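Local coordinates for protein thioesterase (Pseudomonas aeruginosa, PDB 3QY3) that probably hydrolyses fatty acyl-CoA thioesters as a hotdog-fold thioesterase, assembled from four copies of the chain, at residues A[47-50]-A[51-54]. Numbering follows the deposited sequence.
Sequences VNNT and LYFQ
Tyr-52 lies back over Val-47, and a row of backbone bonds joins the loop 47-50 to the first residues of helix 51-66. Leu-51 N donates to Asn-48 O at 2.9 Å. Tyr-52 N reaches Asn-49 O at 3.4 Å, a weak bond; the same oxygen also accepts a hydrogen bond from Tyr-87 OH of strand 76-87. Phe-53 N follows with Thr-50 O at 3.1 Å, bent to 139° at the hydrogen. All three run from residue i+3 back to residue i, the spacing of a 3-10 turn. In the hotdog fold the sheet wraps round a central helix; here helix 51-66 is that helix, and these bonds lead the loop into it. Tyr-52 CG is anti to its carbonyl carbon (chi1 -70°), which turns the ring back along the loop. Val-47 CG1 sits over one ring face, toward the rim, in a CH-pi contact 4.1 Å from the centroid. The same methyl meets Leu-51 CB at 3.8 Å. One water bridges Val-47 and Tyr-52. It donates to Val-47 O at 2.8 Å, lies in the ring plane and is also hydrogen-bonded to Tyr-52 OH, which has a weak hydrogen bond with Val-91 N as well. Thr-50 O lies at the edge of the Phe-53 ring, and that ring stacks on Phe-53 of the second subunit. The end of the Gln-54 side chain leads away from the loop, and OE1 is hydrogen-bonded to Arg-37 NH1 of the third subunit.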
ATOM      1  N   VAL A  47      -3.711  -8.136   9.777  1.00 18.35           N
ATOM      2  CA  VAL A  47      -3.885  -7.411   8.524  1.00 17.35           C
ATOM      3  C   VAL A  47      -4.454  -6.009   8.823  1.00 16.26           C
ATOM      4  O   VAL A  47      -5.403  -5.863   9.627  1.00 16.91           O
ATOM      5  CB  VAL A  47      -4.878  -8.176   7.600  1.00 19.45           C
ATOM      6  CG1 VAL A  47      -5.406  -7.269   6.385  1.00 17.62           C
ATOM      7  CG2 VAL A  47      -4.220  -9.500   7.043  1.00 16.14           C
ATOM      8  N   ASN A  48      -3.877  -4.982   8.233  1.00 16.83           N
ATOM      9  CA  ASN A  48      -4.343  -3.603   8.461  1.00 17.64           C
ATOM     10  C   ASN A  48      -5.788  -3.435   7.955  1.00 17.51           C
ATOM     11  O   ASN A  48      -6.116  -3.919   6.840  1.00 17.73           O
ATOM     12  CB  ASN A  48      -3.397  -2.645   7.699  1.00 17.73           C
ATOM     13  CG  ASN A  48      -3.803  -1.199   7.873  1.00 21.00           C
ATOM     14  OD1 ASN A  48      -3.636  -0.606   8.945  1.00 22.20           O
ATOM     15  ND2 ASN A  48      -4.327  -0.615   6.800  1.00 19.75           N
ATOM     16  N   ASN A  49      -6.623  -2.679   8.690  1.00 17.43           N
ATOM     17  CA  ASN A  49      -8.043  -2.591   8.338  1.00 19.02           C
ATOM     18  C   ASN A  49      -8.297  -2.078   6.967  1.00 19.36           C
ATOM     19  O   ASN A  49      -9.264  -2.514   6.311  1.00 20.97           O
ATOM     20  CB  ASN A  49      -8.738  -1.714   9.311  1.00 20.00           C
ATOM     21  CG  ASN A  49      -8.986  -2.408  10.556  1.00 27.21           C
ATOM     22  OD1 ASN A  49      -8.830  -3.646  10.637  1.00 33.00           O
ATOM     23  ND2 ASN A  49      -9.249  -1.640  11.588  1.00 37.35           N
ATOM     24  N   THR A  50      -7.456  -1.187   6.463  1.00 17.82           N
ATOM     25  CA  THR A  50      -7.547  -0.674   5.068  0.60 18.57           C
ATOM     26  C   THR A  50      -7.481  -1.774   4.003  1.00 19.19           C
ATOM     27  O   THR A  50      -8.139  -1.708   2.955  1.00 18.98           O
ATOM     28  CB  THR A  50      -6.388   0.379   4.785  0.60 19.05           C
ATOM     29  OG1 THR A  50      -6.513   1.462   5.708  0.60 20.47           O
ATOM     30  CG2 THR A  50      -6.441   0.934   3.329  0.60 20.26           C
ATOM     31  N   LEU A  51      -6.606  -2.765   4.243  1.00 18.64           N
ATOM     32  CA  LEU A  51      -6.326  -3.811   3.270  1.00 18.21           C
ATOM     33  C   LEU A  51      -7.577  -4.674   2.930  1.00 17.86           C
ATOM     34  O   LEU A  51      -7.657  -5.210   1.844  1.00 16.23           O
ATOM     35  CB  LEU A  51      -5.133  -4.677   3.681  1.00 18.44           C
ATOM     36  CG  LEU A  51      -3.768  -4.257   3.122  1.00 21.87           C
ATOM     37  CD1 LEU A  51      -3.716  -4.578   1.563  1.00 22.42           C
ATOM     38  CD2 LEU A  51      -3.515  -2.799   3.402  1.00 19.45           C
ATOM     39  N   TYR A  52      -8.547  -4.772   3.834  1.00 16.56           N
ATOM     40  CA  TYR A  52      -9.753  -5.542   3.535  1.00 17.52           C
ATOM     41  C   TYR A  52     -10.483  -4.975   2.347  1.00 17.35           C
ATOM     42  O   TYR A  52     -11.029  -5.707   1.521  1.00 18.99           O
ATOM     43  CB  TYR A  52     -10.686  -5.602   4.724  1.00 16.09           C
ATOM     44  CG  TYR A  52     -10.114  -6.476   5.837  1.00 18.02           C
ATOM     45  CD1 TYR A  52     -10.098  -7.854   5.740  1.00 20.50           C
ATOM     46  CD2 TYR A  52      -9.453  -5.926   6.871  1.00 19.95           C
ATOM     47  CE1 TYR A  52      -9.528  -8.639   6.726  1.00 23.36           C
ATOM     48  CE2 TYR A  52      -8.895  -6.679   7.888  1.00 23.02           C
ATOM     49  CZ  TYR A  52      -8.924  -8.074   7.781  1.00 24.21           C
ATOM     50  OH  TYR A  52      -8.351  -8.814   8.801  1.00 24.48           O
ATOM     51  N   PHE A  53     -10.379  -3.659   2.183  1.00 16.40           N
ATOM     52  CA  PHE A  53     -10.979  -3.023   1.001  1.00 16.63           C
ATOM     53  C   PHE A  53     -10.282  -3.316  -0.305  1.00 17.86           C
ATOM     54  O   PHE A  53     -10.945  -3.377  -1.351  1.00 16.23           O
ATOM     55  CB  PHE A  53     -11.140  -1.532   1.259  1.00 16.81           C
ATOM     56  CG  PHE A  53     -12.132  -1.212   2.357  1.00 18.97           C
ATOM     57  CD1 PHE A  53     -13.482  -1.362   2.173  1.00 17.59           C
ATOM     58  CD2 PHE A  53     -11.679  -0.805   3.588  1.00 19.62           C
ATOM     59  CE1 PHE A  53     -14.412  -1.053   3.203  1.00 20.67           C
ATOM     60  CE2 PHE A  53     -12.565  -0.561   4.598  1.00 20.37           C
ATOM     61  CZ  PHE A  53     -13.944  -0.646   4.401  1.00 20.97           C
ATOM     62  N   GLN A  54      -8.975  -3.592  -0.205  1.00 17.38           N
ATOM     63  CA  GLN A  54      -8.229  -4.051  -1.371  1.00 17.21           C
ATOM     64  C   GLN A  54      -8.639  -5.465  -1.717  1.00 15.84           C
ATOM     65  O   GLN A  54      -8.714  -5.816  -2.915  1.00 16.27           O
ATOM     66  CB  GLN A  54      -6.729  -3.954  -1.159  1.00 16.16           C
ATOM     67  CG  GLN A  54      -5.961  -4.333  -2.361  1.00 18.38           C
ATOM     68  CD  GLN A  54      -4.474  -3.907  -2.331  1.00 21.99           C
ATOM     69  OE1 GLN A  54      -3.582  -4.646  -1.869  1.00 19.61           O
ATOM     70  NE2 GLN A  54      -4.200  -2.699  -2.865  1.00 21.56           N
TER
HETATM   71  O   HOH W   1      -7.187  -7.789  10.659  1.00 27.28           O